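PDB 6VXC: trans-4-hydroxy-L-proline dehydratase from Clostridioides difficile 70-100-2010, which catalyses the radical-based dehydration of trans-4-hydroxy-L-proline to (S)-1-pyrroline-5-carboxylate, a step in the anaerobic breakdown of hydroxyproline, as a member of the glycyl radical enzyme family. Local coordinates for residues L32-E35 against S36-A39; D150-I153 against N154-P158; L258-I261 against A262-C265; T405-K408 against F409-A413; K593-M597 against D598-K602. All coordinates share one frame; numbering follows the deposited sequence.

Interaction 1: L32-E35 against S36-A39; sequences LREE and SINA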
# COMPACT_ATOMS: atom_id res chain seq x y z
N LEU A 32 20.75 -5.00 -16.27
CA LEU A 32 20.21 -4.25 -15.14
C LEU A 32 19.29 -5.12 -14.29
O LEU A 32 19.33 -5.04 -13.06
CB LEU A 32 19.49 -3.00 -15.63
CG LEU A 32 20.36 -1.84 -16.17
CD1 LEU A 32 19.54 -0.80 -16.93
CD2 LEU A 32 21.15 -1.18 -15.04
N ARG A 33 18.49 -5.98 -14.93
CA ARG A 33 17.60 -6.84 -14.15
C ARG A 33 18.38 -7.84 -13.32
O ARG A 33 18.04 -8.10 -12.16
CB ARG A 33 16.61 -7.57 -15.07
CG ARG A 33 15.55 -8.39 -14.32
CD ARG A 33 14.76 -9.29 -15.24
NE ARG A 33 13.62 -9.89 -14.55
CZ ARG A 33 13.68 -10.99 -13.79
NH1 ARG A 33 14.84 -11.61 -13.63
NH2 ARG A 33 12.58 -11.45 -13.20
N GLU A 34 19.43 -8.43 -13.90
CA GLU A 34 20.22 -9.43 -13.18
C GLU A 34 20.93 -8.80 -11.97
O GLU A 34 21.05 -9.43 -10.92
CB GLU A 34 21.20 -10.11 -14.13
CG GLU A 34 21.97 -11.29 -13.57
CD GLU A 34 21.12 -12.57 -13.38
OE1 GLU A 34 19.96 -12.63 -13.85
OE2 GLU A 34 21.62 -13.52 -12.75
N GLU A 35 21.43 -7.57 -12.11
CA GLU A 35 21.97 -6.87 -10.95
C GLU A 35 20.91 -6.71 -9.87
O GLU A 35 21.17 -6.91 -8.68
CB GLU A 35 22.51 -5.50 -11.37
CG GLU A 35 23.15 -4.74 -10.21
CD GLU A 35 23.66 -3.37 -10.63
OE1 GLU A 35 22.92 -2.64 -11.33
OE2 GLU A 35 24.80 -3.03 -10.30
N SER A 36 19.70 -6.33 -10.28
CA SER A 36 18.62 -6.06 -9.34
C SER A 36 18.23 -7.30 -8.55
O SER A 36 18.10 -7.26 -7.32
CB SER A 36 17.42 -5.50 -10.11
OG SER A 36 16.37 -5.13 -9.24
N ILE A 37 18.01 -8.43 -9.23
CA ILE A 37 17.52 -9.59 -8.52
C ILE A 37 18.60 -10.24 -7.67
O ILE A 37 18.29 -11.01 -6.77
CB ILE A 37 16.92 -10.65 -9.47
CG1 ILE A 37 18.01 -11.19 -10.39
CG2 ILE A 37 15.77 -10.06 -10.25
CD1 ILE A 37 17.59 -12.38 -11.20
N ASN A 38 19.87 -9.92 -7.92
CA ASN A 38 20.95 -10.47 -7.12
C ASN A 38 21.38 -9.58 -5.96
O ASN A 38 22.21 -10.00 -5.15
CB ASN A 38 22.18 -10.77 -8.00
CG ASN A 38 21.98 -11.99 -8.90
OD1 ASN A 38 21.54 -13.05 -8.46
ND2 ASN A 38 22.30 -11.83 -10.17
N ALA A 39 20.84 -8.36 -5.85
CA ALA A 39 21.25 -7.48 -4.77
C ALA A 39 20.76 -7.99 -3.42
O ALA A 39 19.62 -8.44 -3.28
CB ALA A 39 20.73 -6.06 -5.02
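E34 meets N38 because its CG lies opposite the backbone N (chi1 -173°) and the chain then bends at chi2, swinging the carboxylate along the outside of the helix toward the amide one turn on. This is an i to i+4 side-chain contact in the last turn of helix 27-38. N38 ND2 donates to E34 OE2 over 3.2 Å; the acceptor lies close to the amide plane, but the donor comes in from above the carboxylate plane, and the two planes stand 74° apart. I37 carries CG1 in the position between its backbone N and carbonyl carbon (chi1 64°). From there CD1 touches both charged groups, E34 OE1 at 3.6 Å on one hand and R33 NH1 on the other, and CG2 sits over one face of the R33 guanidinium. The polar end of R33 is held elsewhere, by the carbonyls of M390 and K391. On the buried side S36 OG bonds to N339 at the end of helix 324-339 and to N340 just after it. The backbone spacing slackens as the helix ends: I37 N reaches R33 O at 2.9 Å, whereas N38 N lies 3.3 Å from E34 O.

Interaction 2: D150-I153 against N154-P158; sequences DKII and NAMTP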
# COMPACT_ATOMS: atom_id res chain seq x y z
N ASP A 150 8.09 7.08 20.06
CA ASP A 150 7.94 7.24 21.50
C ASP A 150 6.94 8.34 21.84
O ASP A 150 6.17 8.21 22.80
CB ASP A 150 9.30 7.48 22.16
CG ASP A 150 10.13 6.20 22.26
OD1 ASP A 150 9.56 5.10 22.04
OD2 ASP A 150 11.34 6.28 22.56
N LYS A 151 6.92 9.42 21.06
CA LYS A 151 5.88 10.43 21.22
C LYS A 151 4.49 9.81 21.10
O LYS A 151 3.58 10.17 21.86
CB LYS A 151 6.07 11.52 20.17
CG LYS A 151 7.39 12.26 20.34
CD LYS A 151 7.71 13.22 19.21
CE LYS A 151 9.06 13.87 19.50
NZ LYS A 151 9.52 14.61 18.32
N ILE A 152 4.30 8.89 20.16
CA ILE A 152 3.00 8.26 19.98
C ILE A 152 2.68 7.33 21.14
O ILE A 152 1.65 7.47 21.81
CB ILE A 152 2.95 7.52 18.64
CG1 ILE A 152 3.02 8.53 17.50
CG2 ILE A 152 1.71 6.64 18.55
CD1 ILE A 152 3.24 7.90 16.15
N ILE A 153 3.56 6.37 21.40
CA ILE A 153 3.27 5.34 22.40
C ILE A 153 3.03 5.98 23.76
O ILE A 153 2.11 5.60 24.48
CB ILE A 153 4.39 4.28 22.45
CG1 ILE A 153 4.42 3.47 21.16
CG2 ILE A 153 4.14 3.30 23.57
CD1 ILE A 153 3.13 2.69 20.90
N ASN A 154 3.84 6.98 24.12
CA ASN A 154 3.68 7.61 25.42
C ASN A 154 2.40 8.43 25.52
O ASN A 154 1.97 8.74 26.63
CB ASN A 154 4.89 8.48 25.73
CG ASN A 154 6.13 7.64 25.94
OD1 ASN A 154 6.02 6.46 26.28
ND2 ASN A 154 7.29 8.22 25.72
N ALA A 155 1.77 8.77 24.40
CA ALA A 155 0.54 9.55 24.45
C ALA A 155 -0.73 8.70 24.38
O ALA A 155 -1.82 9.25 24.52
CB ALA A 155 0.52 10.58 23.32
N MET A 156 -0.62 7.39 24.18
CA MET A 156 -1.80 6.56 24.02
C MET A 156 -2.40 6.20 25.39
O MET A 156 -1.68 6.08 26.38
CB MET A 156 -1.46 5.28 23.25
CG MET A 156 -0.99 5.52 21.80
SD MET A 156 -2.28 6.18 20.75
CE MET A 156 -1.92 7.93 20.83
N THR A 157 -3.72 6.03 25.42
CA THR A 157 -4.39 5.64 26.65
C THR A 157 -4.09 4.18 26.97
O THR A 157 -3.71 3.40 26.10
CB THR A 157 -5.90 5.80 26.54
OG1 THR A 157 -6.42 4.86 25.58
CG2 THR A 157 -6.28 7.21 26.14
N PRO A 158 -4.27 3.78 28.23
CA PRO A 158 -4.13 2.35 28.56
C PRO A 158 -5.12 1.46 27.83
O PRO A 158 -4.79 0.31 27.54
CB PRO A 158 -4.36 2.31 30.08
CG PRO A 158 -4.91 3.62 30.45
CD PRO A 158 -4.50 4.61 29.42
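M156 packs tightly against the carbonyl of I152 at the end of helix 148-155, its CG 3.3 Å from I152 O. The two side chains themselves meet more distantly, I152 CG2 lying 4.4 Å from M156 CG. Because the methionine chain bends at both chi2 and chi3, its CE folds back to 3.7 Å from I152 O. The buried faces press on helix 506-538, I152 on I531 and I534 and M156 on V530, while L161 of helix 158-166 touches both I153 and M156.

The other side is open. N154 is exposed, and its CG, set opposite its own carbonyl carbon (chi1 -67°), folds the amide back over the preceding turn. ND2 comes within 3.1 Å of D150 O, but at too poor an angle for a hydrogen bond. That carbonyl is instead bonded by N154 N, on a fairly straight path of 161°. A155 CB, also on the exposed side, lies against K151 O.

A155 N divides between a weak bond to K151 O and a better one to I152 O, and M156 N bonds to I153 O. The chain then runs to T157, the N-cap of helix 158-166, whose OG1 bonds W160 N. The last carbonyls, of I152 and I153, are thus bonded from above their planes, and methionine hydrocarbon also covers the first of them.

Interaction 3: L258-I261 against A262-C265; sequences LLLI and AETC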
# COMPACT_ATOMS: atom_id res chain seq x y z
N LEU A 258 26.64 7.98 -20.42
CA LEU A 258 26.91 8.91 -19.32
C LEU A 258 26.68 10.35 -19.74
O LEU A 258 26.14 11.16 -18.97
CB LEU A 258 28.35 8.71 -18.83
CG LEU A 258 28.56 7.39 -18.11
CD1 LEU A 258 30.04 7.08 -18.01
CD2 LEU A 258 27.93 7.44 -16.72
N LEU A 259 27.06 10.70 -20.97
CA LEU A 259 26.81 12.06 -21.44
C LEU A 259 25.32 12.31 -21.62
O LEU A 259 24.85 13.42 -21.38
CB LEU A 259 27.56 12.28 -22.76
CG LEU A 259 29.09 12.37 -22.67
CD1 LEU A 259 29.73 12.60 -24.03
CD2 LEU A 259 29.55 13.41 -21.68
N LEU A 260 24.57 11.29 -22.02
CA LEU A 260 23.12 11.44 -22.10
C LEU A 260 22.52 11.64 -20.72
O LEU A 260 21.61 12.46 -20.54
CB LEU A 260 22.51 10.23 -22.79
CG LEU A 260 20.98 10.19 -22.81
CD1 LEU A 260 20.39 11.43 -23.49
CD2 LEU A 260 20.54 8.93 -23.52
N ILE A 261 23.01 10.90 -19.72
CA ILE A 261 22.53 11.09 -18.35
C ILE A 261 22.76 12.53 -17.91
O ILE A 261 21.84 13.20 -17.41
CB ILE A 261 23.20 10.10 -17.40
CG1 ILE A 261 22.74 8.67 -17.70
CG2 ILE A 261 22.88 10.45 -15.95
CD1 ILE A 261 23.53 7.62 -16.96
N ALA A 262 23.97 13.03 -18.13
CA ALA A 262 24.31 14.39 -17.71
C ALA A 262 23.40 15.41 -18.39
O ALA A 262 22.89 16.31 -17.73
CB ALA A 262 25.78 14.67 -18.01
N GLU A 263 23.17 15.26 -19.70
CA GLU A 263 22.25 16.16 -20.41
C GLU A 263 20.84 16.10 -19.85
O GLU A 263 20.13 17.12 -19.81
CB GLU A 263 22.19 15.82 -21.90
CG GLU A 263 23.37 16.27 -22.75
CD GLU A 263 23.44 15.54 -24.09
OE1 GLU A 263 24.54 15.53 -24.69
OE2 GLU A 263 22.40 15.01 -24.55
N THR A 264 20.37 14.91 -19.48
CA THR A 264 19.03 14.80 -18.92
C THR A 264 18.94 15.52 -17.59
O THR A 264 17.98 16.24 -17.33
CB THR A 264 18.68 13.32 -18.80
OG1 THR A 264 18.80 12.70 -20.09
CG2 THR A 264 17.27 13.10 -18.25
N CYS A 265 19.95 15.34 -16.74
CA CYS A 265 19.99 15.97 -15.42
C CYS A 265 20.28 17.48 -15.49
O CYS A 265 20.01 18.19 -14.52
CB CYS A 265 21.02 15.25 -14.55
SG CYS A 265 20.65 13.48 -14.28
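L260 and T264 stand one turn apart with their side chains crossing at a slant, the leucine CD1 lying 4.0 Å from the threonine OG1. L260 has CG opposite its backbone N (chi1 174°), and its side chain points outward from the helix; of its two methyls, CD1 is the one on T264's side. T264 has OG1 opposite its own carbonyl carbon (chi1 -57°), turned back toward the previous turn. There the hydroxyl donates to L260 O at 2.9 Å, the same length as the backbone bond from T264 N to that oxygen. The two donors reach L260 O from opposite faces of its plane, so a single carbonyl holds both the amide and the side chain of a buried threonine, and the hydroxyl finds its acceptor within the same helix.

I261 and C265 repeat the spacing on a neighbouring strip of the helix. I261 turns CG2 toward the next turn, where it meets C265 SG at 4.1 Å; the thiol also lies 3.4 Å from I261 O. E263, on the exposed side, instead lays its extended chain alongside L259 O, with CG 3.5 Å from that oxygen.

The buried strips face different neighbours. A262 lies against A242 and R243 of helix 214-248, whereas T264 touches Q278 and Q281, and C265 touches F285, all of helix 276-293. Helix 252-267 therefore touches two other helices. The hydroxyl turned back onto the carbonyl four residues earlier is the familiar way in which threonine is accommodated inside a helix.

Interaction 4: T405-K408 against F409-A413; sequences TPQK and FLKRA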
# COMPACT_ATOMS: atom_id res chain seq x y z
N THR A 405 -13.09 0.55 -22.19
CA THR A 405 -11.80 -0.08 -22.48
C THR A 405 -11.96 -1.09 -23.61
O THR A 405 -12.86 -1.92 -23.58
CB THR A 405 -11.27 -0.78 -21.23
OG1 THR A 405 -11.06 0.16 -20.18
CG2 THR A 405 -9.96 -1.55 -21.54
N PRO A 406 -11.08 -1.07 -24.62
CA PRO A 406 -11.16 -2.08 -25.68
C PRO A 406 -10.95 -3.48 -25.14
O PRO A 406 -10.15 -3.70 -24.23
CB PRO A 406 -10.05 -1.66 -26.65
CG PRO A 406 -9.81 -0.19 -26.33
CD PRO A 406 -10.07 -0.04 -24.89
N GLN A 407 -11.71 -4.43 -25.67
CA GLN A 407 -11.58 -5.81 -25.21
C GLN A 407 -10.17 -6.34 -25.44
O GLN A 407 -9.68 -7.15 -24.66
CB GLN A 407 -12.61 -6.70 -25.91
CG GLN A 407 -12.74 -8.09 -25.29
CD GLN A 407 -13.48 -8.08 -23.97
OE1 GLN A 407 -13.79 -7.03 -23.41
NE2 GLN A 407 -13.81 -9.28 -23.47
N LYS A 408 -9.49 -5.88 -26.49
CA LYS A 408 -8.12 -6.33 -26.73
C LYS A 408 -7.21 -6.00 -25.55
O LYS A 408 -6.34 -6.81 -25.18
CB LYS A 408 -7.57 -5.69 -28.00
CG LYS A 408 -6.10 -5.97 -28.26
CD LYS A 408 -5.59 -5.30 -29.55
CE LYS A 408 -4.09 -5.48 -29.72
NZ LYS A 408 -3.55 -4.63 -30.81
N PHE A 409 -7.38 -4.82 -24.95
CA PHE A 409 -6.54 -4.45 -23.81
C PHE A 409 -6.83 -5.35 -22.62
O PHE A 409 -5.92 -5.88 -21.99
CB PHE A 409 -6.77 -2.98 -23.45
CG PHE A 409 -5.94 -2.50 -22.28
CD1 PHE A 409 -4.63 -2.11 -22.46
CD2 PHE A 409 -6.48 -2.45 -21.00
CE1 PHE A 409 -3.86 -1.66 -21.39
CE2 PHE A 409 -5.71 -2.01 -19.92
CZ PHE A 409 -4.40 -1.61 -20.12
N LEU A 410 -8.11 -5.56 -22.31
CA LEU A 410 -8.45 -6.44 -21.20
C LEU A 410 -7.88 -7.84 -21.41
O LEU A 410 -7.33 -8.45 -20.48
CB LEU A 410 -9.98 -6.49 -21.04
CG LEU A 410 -10.53 -7.55 -20.09
CD1 LEU A 410 -9.99 -7.39 -18.66
CD2 LEU A 410 -12.07 -7.56 -20.12
N LYS A 411 -7.99 -8.39 -22.63
CA LYS A 411 -7.54 -9.75 -22.86
C LYS A 411 -6.02 -9.86 -22.75
O LYS A 411 -5.50 -10.87 -22.25
CB LYS A 411 -8.04 -10.27 -24.21
CG LYS A 411 -9.54 -10.58 -24.20
CD LYS A 411 -10.03 -11.17 -25.52
CE LYS A 411 -9.46 -12.56 -25.77
NZ LYS A 411 -10.13 -13.21 -26.94
N ARG A 412 -5.29 -8.84 -23.20
CA ARG A 412 -3.85 -8.83 -23.00
C ARG A 412 -3.50 -8.85 -21.52
O ARG A 412 -2.55 -9.54 -21.10
CB ARG A 412 -3.24 -7.62 -23.70
CG ARG A 412 -1.77 -7.46 -23.51
CD ARG A 412 -0.98 -8.47 -24.33
NE ARG A 412 0.45 -8.19 -24.24
CZ ARG A 412 1.31 -8.96 -23.59
NH1 ARG A 412 0.87 -10.06 -22.99
NH2 ARG A 412 2.60 -8.64 -23.53
N ALA A 413 -4.24 -8.08 -20.71
CA ALA A 413 -4.03 -8.13 -19.26
C ALA A 413 -4.35 -9.52 -18.71
O ALA A 413 -3.61 -10.05 -17.87
CB ALA A 413 -4.90 -7.07 -18.56
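F409 meets T405 at the start of helix 407-418, the connecting helix of a beta-alpha-beta unit between strands 396-401 and 426-428. Its CB lies 3.5 Å from P406 O. CG is set opposite the backbone N (chi1 -180°), which sends the ring out from the helix toward strand 396-401, and is 4.2 Å from T405 CG2. CD2, the ring carbon on the T405 side, makes the nearest approach, 3.6 Å from the same methyl, which comes in obliquely to the ring. Beyond it, the far end of the ring out to CZ has its surroundings in other elements: the ring as a whole packs against V399 and I401 of strand 396-401 and against S380 and L384 of helix 378-390. T405 can offer its methyl because its OG1 is turned the other way, to a bond with S402 N.

Around the helix, Q407 and L410 run side by side, pointing the same way, with Q407 OE1 3.8 Å from L410 CD2. That amide oxygen takes its hydrogen bond from R746 of helix 734-750. K411 crosses Q407 obliquely, its aliphatic CD 4.1 Å from Q407 CG, before the amine goes on to a salt bridge with D739.

P406 occupies the N-cap position, where its carbonyl receives weak bonds from both F409 N and L410 N. Firm helical bonding starts one residue later, with K411 N 2.9 Å from Q407 O at an N-H...O angle of 161°.

Interaction 5: K593-M597 against D598-K602; sequences KKFDM and DTLLK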
# COMPACT_ATOMS: atom_id res chain seq x y z
N LYS A 593 -32.32 -23.77 16.00
CA LYS A 593 -32.23 -24.17 17.40
C LYS A 593 -31.66 -25.58 17.53
O LYS A 593 -32.22 -26.44 18.20
CB LYS A 593 -33.60 -24.07 18.07
CG LYS A 593 -34.26 -22.71 17.93
CD LYS A 593 -35.53 -22.61 18.78
CE LYS A 593 -36.08 -21.19 18.81
NZ LYS A 593 -36.55 -20.75 17.47
N LYS A 594 -30.54 -25.82 16.85
CA LYS A 594 -29.90 -27.12 16.97
C LYS A 594 -29.03 -27.22 18.21
O LYS A 594 -28.77 -28.32 18.69
CB LYS A 594 -29.07 -27.41 15.72
CG LYS A 594 -29.86 -27.40 14.42
CD LYS A 594 -29.02 -27.89 13.25
CE LYS A 594 -29.73 -27.66 11.93
NZ LYS A 594 -28.95 -28.15 10.77
N PHE A 595 -28.56 -26.09 18.73
CA PHE A 595 -27.84 -26.05 19.99
C PHE A 595 -27.97 -24.63 20.55
O PHE A 595 -28.39 -23.71 19.84
CB PHE A 595 -26.38 -26.48 19.82
CG PHE A 595 -25.62 -25.74 18.73
CD1 PHE A 595 -25.07 -24.49 18.98
CD2 PHE A 595 -25.46 -26.29 17.48
CE1 PHE A 595 -24.36 -23.81 18.00
CE2 PHE A 595 -24.75 -25.62 16.48
CZ PHE A 595 -24.21 -24.38 16.74
N ASP A 596 -27.63 -24.48 21.82
CA ASP A 596 -27.79 -23.19 22.47
C ASP A 596 -26.46 -22.45 22.56
O ASP A 596 -25.41 -22.97 22.20
CB ASP A 596 -28.45 -23.34 23.86
CG ASP A 596 -27.64 -24.20 24.84
OD1 ASP A 596 -26.46 -24.49 24.62
OD2 ASP A 596 -28.23 -24.59 25.88
N MET A 597 -26.53 -21.20 23.02
CA MET A 597 -25.34 -20.36 23.10
C MET A 597 -24.32 -20.96 24.06
O MET A 597 -23.11 -20.97 23.78
CB MET A 597 -25.71 -18.95 23.54
CG MET A 597 -24.53 -17.98 23.59
SD MET A 597 -23.84 -17.57 21.97
CE MET A 597 -25.22 -16.69 21.25
N ASP A 598 -24.79 -21.48 25.20
CA ASP A 598 -23.86 -22.06 26.17
C ASP A 598 -23.06 -23.20 25.56
O ASP A 598 -21.85 -23.29 25.76
CB ASP A 598 -24.63 -22.56 27.39
CG ASP A 598 -23.73 -23.20 28.40
OD1 ASP A 598 -22.95 -22.46 29.04
OD2 ASP A 598 -23.77 -24.43 28.52
N THR A 599 -23.72 -24.05 24.78
CA THR A 599 -23.00 -25.13 24.12
C THR A 599 -21.99 -24.60 23.12
O THR A 599 -20.86 -25.08 23.04
CB THR A 599 -24.00 -26.06 23.43
OG1 THR A 599 -24.92 -26.58 24.39
CG2 THR A 599 -23.27 -27.21 22.76
N LEU A 600 -22.39 -23.61 22.31
CA LEU A 600 -21.45 -23.04 21.35
C LEU A 600 -20.23 -22.48 22.05
O LEU A 600 -19.09 -22.73 21.64
CB LEU A 600 -22.14 -21.95 20.51
CG LEU A 600 -21.18 -21.16 19.61
CD1 LEU A 600 -20.54 -22.05 18.53
CD2 LEU A 600 -21.89 -19.98 18.96
N LEU A 601 -20.44 -21.74 23.13
CA LEU A 601 -19.31 -21.13 23.82
C LEU A 601 -18.38 -22.19 24.41
O LEU A 601 -17.16 -22.01 24.43
CB LEU A 601 -19.81 -20.18 24.89
CG LEU A 601 -20.62 -19.00 24.32
CD1 LEU A 601 -21.12 -18.10 25.44
CD2 LEU A 601 -19.80 -18.19 23.33
N LYS A 602 -18.94 -23.29 24.94
CA LYS A 602 -18.09 -24.39 25.38
C LYS A 602 -17.30 -24.98 24.23
O LYS A 602 -16.12 -25.28 24.36
CB LYS A 602 -18.93 -25.49 26.05
CG LYS A 602 -19.57 -25.11 27.40
CD LYS A 602 -20.38 -26.30 27.91
CE LYS A 602 -21.15 -25.96 29.18
NZ LYS A 602 -20.28 -25.43 30.25
O HOH W 1 -27.22 -27.43 23.10
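F595 turns its ring under the first turn of helix 597-605, and L600 lowers its CB onto it at a slant, 3.8 Å from F595 CE1. The ring gets there through a chi1 of 52°, with CG lodged between the backbone N and carbonyl carbon, and it fills a hollow bordered by I614, L617 and V618 of helix 612-620 and by N588 and V589 of helix 575-591. L600 closes the near side of that hollow and also touches I585.

A second bump is M597. Its chi1 of -177° puts CG beside L601, 3.9 Å from L601 CD1. The bend at chi2 then brings SD to L600 CD2, at 4.3 Å; the thioether thus sits where the two leucines diverge, and P500 also lies against the methionine. L601 tucks its CG close over M597 O.

Between these greasy contacts the chain makes an N-cap. D596, the residue before the helix, folds its carboxylate over the open first turn, and OD1 accepts from both T599 N and T599 OG1. The amide meets OD1 at 2.8 Å, nearly along its C-O axis. The hydroxyl, at 2.6 Å from OD1, comes from the opposite face, on the syn side and 32° out of the carboxylate plane. A water fits into the notch alongside, accepting from D596 N and donating to T599 OG1 at 2.8 Å. D598 projects past this cap, its CB 3.8 Å from D596 OD1, and its carboxylate forms a salt bridge with R501.

All five contacts are local, each joining neighbouring turns or the end of a helix, and none touches another; interactions 1 and 3 come closest, about 9 Å between nearest atoms. Interaction 3 is the most buried and lies mid-helix, where a threonine hydroxyl bonds back to the carbonyl four residues earlier. Interactions 1 and 2 are both helix C-terminal ends with one buried and one exposed side, but only the first has a side-chain hydrogen bond between its segments. Interactions 4 and 5 are N-terminal ends: a proline precedes one helix, beside the central sheet, and an aspartate caps the other, whose contact is centred about 41 Å from the chain centre.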